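Local coordinates for protein kojibiose phosphorylase (Gut metagenome, PDB 6W0P) that is a carbohydrate-active enzyme of glycoside hydrolase family 65, with a helical central catalytic domain, at residues 676-690 / 695-709. Residues are numbered along the deposited sequence; the frame is centred on the assembly and turned at random.
Sequences IVYGFGGLMIKNDIL and TSNKNWNYYQFKITF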
ATOM      1  N   ILE A 676      19.116  30.499 -12.674  1.00 28.43           N
ATOM      2  CA  ILE A 676      19.887  31.616 -13.306  1.00 28.79           C
ATOM      3  C   ILE A 676      19.076  32.918 -13.186  1.00 28.18           C
ATOM      4  O   ILE A 676      19.653  33.899 -12.663  1.00 28.43           O
ATOM      5  CB  ILE A 676      20.303  31.273 -14.750  1.00 29.21           C
ATOM      6  CG1 ILE A 676      21.393  30.188 -14.753  1.00 29.68           C
ATOM      7  CG2 ILE A 676      20.730  32.536 -15.485  1.00 29.34           C
ATOM      8  CD1 ILE A 676      21.788  29.653 -16.147  1.00 29.59           C
ATOM      9  N   VAL A 677      17.784  32.914 -13.549  1.00 27.52           N
ATOM     10  CA  VAL A 677      16.984  34.167 -13.723  1.00 27.73           C
ATOM     11  C   VAL A 677      16.322  34.600 -12.400  1.00 28.04           C
ATOM     12  O   VAL A 677      16.425  35.803 -12.061  1.00 28.75           O
ATOM     13  CB  VAL A 677      15.981  34.047 -14.878  1.00 27.84           C
ATOM     14  CG1 VAL A 677      15.083  35.256 -14.975  1.00 27.97           C
ATOM     15  CG2 VAL A 677      16.686  33.844 -16.206  1.00 28.12           C
ATOM     16  N   TYR A 678      15.681  33.707 -11.659  1.00 28.07           N
ATOM     17  CA  TYR A 678      15.138  34.015 -10.312  1.00 28.92           C
ATOM     18  C   TYR A 678      16.272  34.100  -9.284  1.00 29.14           C
ATOM     19  O   TYR A 678      16.163  34.893  -8.343  1.00 28.91           O
ATOM     20  CB  TYR A 678      14.102  32.990  -9.861  1.00 28.91           C
ATOM     21  CG  TYR A 678      12.773  33.115 -10.556  1.00 29.94           C
ATOM     22  CD1 TYR A 678      11.994  34.253 -10.415  1.00 30.82           C
ATOM     23  CD2 TYR A 678      12.275  32.092 -11.342  1.00 30.66           C
ATOM     24  CE1 TYR A 678      10.765  34.384 -11.051  1.00 31.04           C
ATOM     25  CE2 TYR A 678      11.045  32.203 -11.977  1.00 31.29           C
ATOM     26  CZ  TYR A 678      10.299  33.360 -11.847  1.00 30.93           C
ATOM     27  OH  TYR A 678       9.076  33.434 -12.442  1.00 31.96           O
ATOM     28  N   GLY A 679      17.316  33.293  -9.465  1.00 29.43           N
ATOM     29  CA  GLY A 679      18.423  33.148  -8.508  1.00 29.46           C
ATOM     30  C   GLY A 679      19.439  34.254  -8.683  1.00 29.85           C
ATOM     31  O   GLY A 679      19.291  35.302  -8.030  1.00 29.96           O
ATOM     32  N   PHE A 680      20.449  34.023  -9.512  1.00 29.70           N
ATOM     33  CA  PHE A 680      21.540  34.992  -9.732  1.00 30.46           C
ATOM     34  C   PHE A 680      20.938  36.307 -10.219  1.00 30.84           C
ATOM     35  O   PHE A 680      21.381  37.322  -9.717  1.00 32.57           O
ATOM     36  CB  PHE A 680      22.607  34.417 -10.655  1.00 30.65           C
ATOM     37  CG  PHE A 680      23.323  33.226 -10.071  1.00 30.59           C
ATOM     38  CD1 PHE A 680      24.063  33.338  -8.903  1.00 31.20           C
ATOM     39  CD2 PHE A 680      23.251  31.990 -10.679  1.00 30.02           C
ATOM     40  CE1 PHE A 680      24.704  32.237  -8.357  1.00 31.14           C
ATOM     41  CE2 PHE A 680      23.897  30.896 -10.135  1.00 30.00           C
ATOM     42  CZ  PHE A 680      24.608  31.014  -8.976  1.00 30.44           C
ATOM     43  N   GLY A 681      19.943  36.288 -11.106  1.00 31.10           N
ATOM     44  CA  GLY A 681      19.329  37.513 -11.661  1.00 30.75           C
ATOM     45  C   GLY A 681      18.442  38.237 -10.656  1.00 30.84           C
ATOM     46  O   GLY A 681      18.260  39.453 -10.815  1.00 31.60           O
ATOM     47  N   GLY A 682      17.906  37.535  -9.656  1.00 30.18           N
ATOM     48  CA  GLY A 682      16.958  38.088  -8.666  1.00 30.22           C
ATOM     49  C   GLY A 682      15.675  38.598  -9.306  1.00 30.49           C
ATOM     50  O   GLY A 682      15.048  39.489  -8.750  1.00 30.64           O
ATOM     51  N   LEU A 683      15.246  38.023 -10.425  1.00 30.97           N
ATOM     52  CA  LEU A 683      13.986  38.447 -11.079  1.00 31.68           C
ATOM     53  C   LEU A 683      12.796  38.273 -10.118  1.00 31.85           C
ATOM     54  O   LEU A 683      12.685  37.236  -9.441  1.00 29.97           O
ATOM     55  CB  LEU A 683      13.785  37.642 -12.364  1.00 31.77           C
ATOM     56  CG  LEU A 683      12.411  37.823 -13.006  1.00 31.33           C
ATOM     57  CD1 LEU A 683      12.264  39.211 -13.576  1.00 31.24           C
ATOM     58  CD2 LEU A 683      12.190  36.773 -14.079  1.00 30.76           C
ATOM     59  N   MET A 684      11.946  39.289 -10.054  1.00 33.88           N
ATOM     60  CA  MET A 684      10.691  39.292  -9.266  1.00 36.00           C
ATOM     61  C   MET A 684       9.793  40.415  -9.798  1.00 35.92           C
ATOM     62  O   MET A 684      10.296  41.549 -10.042  1.00 35.85           O
ATOM     63  CB  MET A 684      11.026  39.490  -7.780  1.00 38.83           C
ATOM     64  CG  MET A 684       9.838  39.515  -6.843  1.00 42.13           C
ATOM     65  SD  MET A 684      10.309  39.824  -5.086  1.00 47.60           S
ATOM     66  CE  MET A 684      10.879  41.522  -5.125  1.00 47.56           C
ATOM     67  N   ILE A 685       8.513  40.115 -10.003  1.00 36.07           N
ATOM     68  CA  ILE A 685       7.463  41.135 -10.297  1.00 37.34           C
ATOM     69  C   ILE A 685       6.796  41.521  -8.973  1.00 38.61           C
ATOM     70  O   ILE A 685       6.194  40.660  -8.345  1.00 38.74           O
ATOM     71  CB  ILE A 685       6.426  40.616 -11.309  1.00 37.35           C
ATOM     72  CG1 ILE A 685       7.074  39.967 -12.531  1.00 36.91           C
ATOM     73  CG2 ILE A 685       5.440  41.718 -11.691  1.00 37.75           C
ATOM     74  CD1 ILE A 685       7.944  40.889 -13.347  1.00 37.23           C
ATOM     75  N   LYS A 686       6.896  42.780  -8.575  1.00 41.90           N
ATOM     76  CA  LYS A 686       6.227  43.332  -7.364  1.00 44.90           C
ATOM     77  C   LYS A 686       5.423  44.573  -7.766  1.00 43.45           C
ATOM     78  O   LYS A 686       6.007  45.455  -8.456  1.00 40.80           O
ATOM     79  CB  LYS A 686       7.262  43.671  -6.287  1.00 48.06           C
ATOM     80  CG  LYS A 686       6.681  43.836  -4.893  1.00 51.56           C
ATOM     81  CD  LYS A 686       7.736  44.105  -3.823  1.00 55.65           C
ATOM     82  CE  LYS A 686       7.133  44.234  -2.435  1.00 58.61           C
ATOM     83  NZ  LYS A 686       7.997  45.034  -1.530  1.00 61.79           N
ATOM     84  N   ASN A 687       4.147  44.613  -7.354  1.00 43.47           N
ATOM     85  CA  ASN A 687       3.154  45.657  -7.718  1.00 43.80           C
ATOM     86  C   ASN A 687       3.280  45.939  -9.215  1.00 43.40           C
ATOM     87  O   ASN A 687       3.320  47.126  -9.591  1.00 42.99           O
ATOM     88  CB  ASN A 687       3.341  46.938  -6.893  1.00 44.87           C
ATOM     89  CG  ASN A 687       3.321  46.662  -5.403  1.00 46.37           C
ATOM     90  OD1 ASN A 687       2.558  45.818  -4.930  1.00 44.86           O
ATOM     91  ND2 ASN A 687       4.148  47.373  -4.648  1.00 46.57           N
ATOM     92  N   ASP A 688       3.416  44.886 -10.032  1.00 42.49           N
ATOM     93  CA  ASP A 688       3.367  44.984 -11.515  1.00 41.35           C
ATOM     94  C   ASP A 688       4.580  45.767 -12.047  1.00 39.76           C
ATOM     95  O   ASP A 688       4.465  46.337 -13.144  1.00 39.08           O
ATOM     96  CB  ASP A 688       2.045  45.632 -11.941  1.00 41.91           C
ATOM     97  CG  ASP A 688       1.678  45.308 -13.370  1.00 42.27           C
ATOM     98  OD1 ASP A 688       1.904  44.158 -13.754  1.00 42.93           O
ATOM     99  OD2 ASP A 688       1.197  46.207 -14.084  1.00 41.50           O
ATOM    100  N   ILE A 689       5.689  45.786 -11.296  1.00 38.47           N
ATOM    101  CA  ILE A 689       6.997  46.401 -11.673  1.00 37.95           C
ATOM    102  C   ILE A 689       8.038  45.279 -11.671  1.00 36.63           C
ATOM    103  O   ILE A 689       8.162  44.590 -10.644  1.00 35.56           O
ATOM    104  CB  ILE A 689       7.439  47.509 -10.690  1.00 38.98           C
ATOM    105  CG1 ILE A 689       6.369  48.574 -10.400  1.00 40.34           C
ATOM    106  CG2 ILE A 689       8.747  48.114 -11.147  1.00 38.91           C
ATOM    107  CD1 ILE A 689       6.080  49.522 -11.537  1.00 41.58           C
ATOM    108  N   LEU A 690       8.802  45.136 -12.750  1.00 35.52           N
ATOM    109  CA  LEU A 690       9.901  44.148 -12.816  1.00 34.30           C
ATOM    110  C   LEU A 690      11.059  44.625 -11.934  1.00 33.29           C
ATOM    111  O   LEU A 690      11.526  45.767 -12.132  1.00 33.53           O
ATOM    112  CB  LEU A 690      10.332  43.970 -14.276  1.00 34.48           C
ATOM    113  CG  LEU A 690      11.357  42.871 -14.525  1.00 33.72           C
ATOM    114  CD1 LEU A 690      10.930  42.007 -15.695  1.00 33.91           C
ATOM    115  CD2 LEU A 690      12.727  43.459 -14.780  1.00 34.11           C
ATOM    116  N   THR A 695      23.353  39.046  -8.773  1.00 34.49           N
ATOM    117  CA  THR A 695      24.514  38.596  -7.967  1.00 34.92           C
ATOM    118  C   THR A 695      25.374  37.678  -8.842  1.00 35.45           C
ATOM    119  O   THR A 695      24.935  37.318  -9.944  1.00 35.57           O
ATOM    120  CB  THR A 695      24.040  37.938  -6.666  1.00 34.99           C
ATOM    121  OG1 THR A 695      23.062  36.943  -6.986  1.00 34.47           O
ATOM    122  CG2 THR A 695      23.456  38.937  -5.688  1.00 35.21           C
ATOM    123  N   SER A 696      26.555  37.317  -8.365  1.00 36.41           N
ATOM    124  CA  SER A 696      27.626  36.681  -9.171  1.00 37.77           C
ATOM    125  C   SER A 696      27.567  35.166  -8.980  1.00 37.75           C
ATOM    126  O   SER A 696      27.332  34.712  -7.836  1.00 37.50           O
ATOM    127  CB  SER A 696      28.989  37.211  -8.768  1.00 38.30           C
ATOM    128  OG  SER A 696      29.097  38.601  -9.029  1.00 39.47           O
ATOM    129  N   ASN A 697      27.800  34.425 -10.061  1.00 38.84           N
ATOM    130  CA  ASN A 697      28.246  33.009 -10.001  1.00 38.82           C
ATOM    131  C   ASN A 697      29.777  33.036 -10.007  1.00 39.77           C
ATOM    132  O   ASN A 697      30.328  33.556 -10.987  1.00 39.69           O
ATOM    133  CB  ASN A 697      27.668  32.202 -11.154  1.00 38.54           C
ATOM    134  CG  ASN A 697      28.025  30.732 -11.096  1.00 38.54           C
ATOM    135  OD1 ASN A 697      29.113  30.384 -10.662  1.00 38.98           O
ATOM    136  ND2 ASN A 697      27.125  29.867 -11.543  1.00 38.78           N
ATOM    137  N   LYS A 698      30.422  32.517  -8.964  1.00 41.31           N
ATOM    138  CA  LYS A 698      31.895  32.637  -8.733  1.00 44.36           C
ATOM    139  C   LYS A 698      32.652  32.091  -9.949  1.00 41.69           C
ATOM    140  O   LYS A 698      33.677  32.648 -10.281  1.00 42.03           O
ATOM    141  CB  LYS A 698      32.323  31.957  -7.415  1.00 47.49           C
ATOM    142  CG  LYS A 698      32.795  30.507  -7.499  1.00 50.68           C
ATOM    143  CD  LYS A 698      32.293  29.610  -6.372  1.00 53.41           C
ATOM    144  CE  LYS A 698      32.678  28.150  -6.554  1.00 55.85           C
ATOM    145  NZ  LYS A 698      31.768  27.240  -5.810  1.00 56.13           N
ATOM    146  N   ASN A 699      32.089  31.090 -10.618  1.00 40.70           N
ATOM    147  CA  ASN A 699      32.685  30.372 -11.774  1.00 39.82           C
ATOM    148  C   ASN A 699      32.521  31.138 -13.090  1.00 38.40           C
ATOM    149  O   ASN A 699      33.097  30.677 -14.094  1.00 39.53           O
ATOM    150  CB  ASN A 699      32.038  28.991 -11.924  1.00 39.77           C
ATOM    151  CG  ASN A 699      32.231  28.146 -10.682  1.00 40.29           C
ATOM    152  OD1 ASN A 699      33.340  28.046 -10.163  1.00 39.78           O
ATOM    153  ND2 ASN A 699      31.157  27.555 -10.191  1.00 40.17           N
ATOM    154  N   TRP A 700      31.722  32.204 -13.153  1.00 36.57           N
ATOM    155  CA  TRP A 700      31.433  32.889 -14.446  1.00 35.89           C
ATOM    156  C   TRP A 700      31.958  34.333 -14.421  1.00 36.38           C
ATOM    157  O   TRP A 700      31.602  35.083 -13.491  1.00 35.08           O
ATOM    158  CB  TRP A 700      29.936  32.892 -14.782  1.00 34.66           C
ATOM    159  CG  TRP A 700      29.231  31.570 -14.770  1.00 34.25           C
ATOM    160  CD1 TRP A 700      29.777  30.339 -14.956  1.00 33.89           C
ATOM    161  CD2 TRP A 700      27.814  31.359 -14.611  1.00 33.79           C
ATOM    162  NE1 TRP A 700      28.809  29.379 -14.871  1.00 33.72           N
ATOM    163  CE2 TRP A 700      27.595  29.970 -14.670  1.00 33.76           C
ATOM    164  CE3 TRP A 700      26.719  32.202 -14.417  1.00 33.24           C
ATOM    165  CZ2 TRP A 700      26.324  29.401 -14.556  1.00 33.74           C
ATOM    166  CZ3 TRP A 700      25.468  31.643 -14.286  1.00 34.05           C
ATOM    167  CH2 TRP A 700      25.272  30.256 -14.339  1.00 33.63           C
ATOM    168  N   ASN A 701      32.661  34.730 -15.482  1.00 37.13           N
ATOM    169  CA  ASN A 701      33.084  36.135 -15.750  1.00 37.57           C
ATOM    170  C   ASN A 701      31.836  36.987 -15.965  1.00 35.98           C
ATOM    171  O   ASN A 701      31.710  38.003 -15.318  1.00 36.34           O
ATOM    172  CB  ASN A 701      34.003  36.230 -16.970  1.00 39.47           C
ATOM    173  CG  ASN A 701      35.282  35.452 -16.763  1.00 41.10           C
ATOM    174  OD1 ASN A 701      35.804  35.439 -15.642  1.00 42.56           O
ATOM    175  ND2 ASN A 701      35.767  34.791 -17.815  1.00 41.94           N
ATOM    176  N   TYR A 702      30.911  36.531 -16.795  1.00 34.43           N
ATOM    177  CA  TYR A 702      29.593  37.169 -16.972  1.00 33.82           C
ATOM    178  C   TYR A 702      28.571  36.100 -17.327  1.00 33.31           C
ATOM    179  O   TYR A 702      28.952  34.991 -17.736  1.00 34.10           O
ATOM    180  CB  TYR A 702      29.684  38.314 -17.984  1.00 34.44           C
ATOM    181  CG  TYR A 702      29.856  37.982 -19.449  1.00 35.06           C
ATOM    182  CD1 TYR A 702      28.799  37.482 -20.205  1.00 35.13           C
ATOM    183  CD2 TYR A 702      31.053  38.253 -20.116  1.00 35.55           C
ATOM    184  CE1 TYR A 702      28.944  37.202 -21.558  1.00 35.48           C
ATOM    185  CE2 TYR A 702      31.209  38.000 -21.472  1.00 35.09           C
ATOM    186  CZ  TYR A 702      30.149  37.475 -22.190  1.00 36.20           C
ATOM    187  OH  TYR A 702      30.269  37.239 -23.527  1.00 38.96           O
ATOM    188  N   TYR A 703      27.298  36.425 -17.142  1.00 32.08           N
ATOM    189  CA  TYR A 703      26.165  35.686 -17.735  1.00 31.24           C
ATOM    190  C   TYR A 703      25.200  36.712 -18.316  1.00 31.07           C
ATOM    191  O   TYR A 703      25.191  37.901 -17.878  1.00 30.87           O
ATOM    192  CB  TYR A 703      25.479  34.779 -16.710  1.00 30.91           C
ATOM    193  CG  TYR A 703      24.929  35.494 -15.507  1.00 31.41           C
ATOM    194  CD1 TYR A 703      25.705  35.733 -14.389  1.00 31.62           C
ATOM    195  CD2 TYR A 703      23.611  35.920 -15.478  1.00 31.83           C
ATOM    196  CE1 TYR A 703      25.195  36.406 -13.288  1.00 32.05           C
ATOM    197  CE2 TYR A 703      23.076  36.568 -14.377  1.00 31.43           C
ATOM    198  CZ  TYR A 703      23.873  36.818 -13.279  1.00 31.53           C
ATOM    199  OH  TYR A 703      23.344  37.464 -12.203  1.00 31.77           O
ATOM    200  N   GLN A 704      24.379  36.253 -19.255  1.00 30.09           N
ATOM    201  CA  GLN A 704      23.371  37.106 -19.921  1.00 29.62           C
ATOM    202  C   GLN A 704      22.144  36.247 -20.162  1.00 28.75           C
ATOM    203  O   GLN A 704      22.326  35.123 -20.673  1.00 28.17           O
ATOM    204  CB  GLN A 704      23.943  37.693 -21.213  1.00 30.14           C
ATOM    205  CG  GLN A 704      22.985  38.590 -21.991  1.00 30.18           C
ATOM    206  CD  GLN A 704      23.666  39.131 -23.224  1.00 30.70           C
ATOM    207  OE1 GLN A 704      24.470  40.058 -23.161  1.00 32.20           O
ATOM    208  NE2 GLN A 704      23.368  38.540 -24.360  1.00 30.27           N
ATOM    209  N   PHE A 705      20.971  36.760 -19.791  1.00 27.96           N
ATOM    210  CA  PHE A 705      19.663  36.113 -20.033  1.00 28.03           C
ATOM    211  C   PHE A 705      18.739  37.098 -20.742  1.00 28.55           C
ATOM    212  O   PHE A 705      19.023  38.311 -20.712  1.00 28.71           O
ATOM    213  CB  PHE A 705      19.052  35.568 -18.744  1.00 27.22           C
ATOM    214  CG  PHE A 705      18.706  36.576 -17.680  1.00 27.42           C
ATOM    215  CD1 PHE A 705      17.462  37.186 -17.651  1.00 27.53           C
ATOM    216  CD2 PHE A 705      19.586  36.826 -16.641  1.00 27.46           C
ATOM    217  CE1 PHE A 705      17.142  38.092 -16.651  1.00 27.78           C
ATOM    218  CE2 PHE A 705      19.264  37.734 -15.643  1.00 27.82           C
ATOM    219  CZ  PHE A 705      18.043  38.360 -15.649  1.00 27.75           C
ATOM    220  N   LYS A 706      17.719  36.558 -21.417  1.00 28.70           N
ATOM    221  CA  LYS A 706      16.680  37.301 -22.165  1.00 29.19           C
ATOM    222  C   LYS A 706      15.306  36.818 -21.696  1.00 29.21           C
ATOM    223  O   LYS A 706      15.112  35.575 -21.578  1.00 29.78           O
ATOM    224  CB  LYS A 706      16.857  37.105 -23.665  1.00 29.57           C
ATOM    225  CG  LYS A 706      18.138  37.693 -24.244  1.00 30.89           C
ATOM    226  CD  LYS A 706      18.252  37.443 -25.728  1.00 31.28           C
ATOM    227  CE  LYS A 706      19.552  37.906 -26.336  1.00 32.76           C
ATOM    228  NZ  LYS A 706      19.479  39.336 -26.714  1.00 33.85           N
ATOM    229  N   ILE A 707      14.414  37.769 -21.432  1.00 29.10           N
ATOM    230  CA  ILE A 707      13.013  37.569 -20.974  1.00 28.89           C
ATOM    231  C   ILE A 707      12.154  38.686 -21.566  1.00 29.52           C
ATOM    232  O   ILE A 707      12.677  39.775 -21.887  1.00 30.67           O
ATOM    233  CB  ILE A 707      12.879  37.548 -19.438  1.00 28.62           C
ATOM    234  CG1 ILE A 707      13.341  38.854 -18.794  1.00 28.93           C
ATOM    235  CG2 ILE A 707      13.584  36.344 -18.847  1.00 28.57           C
ATOM    236  CD1 ILE A 707      13.255  38.858 -17.286  1.00 28.91           C
ATOM    237  N   THR A 708      10.869  38.414 -21.688  1.00 29.73           N
ATOM    238  CA  THR A 708       9.864  39.348 -22.241  1.00 30.46           C
ATOM    239  C   THR A 708       8.825  39.629 -21.158  1.00 30.40           C
ATOM    240  O   THR A 708       8.231  38.670 -20.615  1.00 30.06           O
ATOM    241  CB  THR A 708       9.223  38.787 -23.513  1.00 30.36           C
ATOM    242  OG1 THR A 708      10.305  38.635 -24.433  1.00 30.25           O
ATOM    243  CG2 THR A 708       8.130  39.673 -24.080  1.00 30.89           C
ATOM    244  N   PHE A 709       8.637  40.908 -20.872  1.00 30.49           N
ATOM    245  CA  PHE A 709       7.606  41.415 -19.956  1.00 31.24           C
ATOM    246  C   PHE A 709       6.985  42.654 -20.591  1.00 31.25           C
ATOM    247  O   PHE A 709       7.754  43.558 -21.045  1.00 30.68           O
ATOM    248  CB  PHE A 709       8.257  41.684 -18.602  1.00 31.91           C
ATOM    249  CG  PHE A 709       7.295  42.160 -17.552  1.00 32.30           C
ATOM    250  CD1 PHE A 709       6.231  41.369 -17.173  1.00 33.05           C
ATOM    251  CD2 PHE A 709       7.473  43.375 -16.924  1.00 33.55           C
ATOM    252  CE1 PHE A 709       5.348  41.787 -16.186  1.00 33.39           C
ATOM    253  CE2 PHE A 709       6.579  43.801 -15.945  1.00 34.18           C
ATOM    254  CZ  PHE A 709       5.516  43.008 -15.582  1.00 33.69           C
TER
HETATM  255  O   HOH W   1      20.474  37.629  -6.985  1.00 26.55           O
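Val677 and Phe705 meet in a buried, largely apolar contact where the end of helix 666-680 and the hairpin 684-692 lie against the face of strand 702-709 that carries Tyr703, Phe705, Ile707 and Phe709. Val677 CG2 sits over one face of the Phe705 ring, 3.7 Å from CG, in a CH-pi contact displaced toward the rim. With chi1 63°, Phe705 CG stands between its backbone N and carbonyl carbon; this points the ring at the helix end, with Phe705 CE2 4.0 Å from Gly681 CA. Alternate residues of the strand continue the row: Ile707 CD1 meets Leu683 CD1 tip to tip, and the Phe709 ring takes Ile685 CD1 over the centre of one face, 3.9 Å from the centroid, while Leu690 CD1, running past in the opposite direction, lies 3.9 Å from Phe709 CD2. The seam joins the last helix of the chain to two small sheets of the C-terminal domain of family 65, one holding 684-692 and the other 702-709. At the helix end, Thr695 N donates a nearly straight bond (167°) to Phe680 O at 2.8 Å. Tyr703 OH, close to Phe680 CB (3.5 Å), donates to Thr695 O at 2.8 Å in the carbonyl plane, tying the strand to this same loop. Asn697 CB lies over a face of the Phe680 ring, and Asn697 OD1 accepts from Asn699 N, two residues on, in an Asx turn. Ile676 CG1 abuts the edge of Trp700, whose NE1 is held by Asp310; Phe645 of helix 638-645 packs on both Phe680 and Trp700.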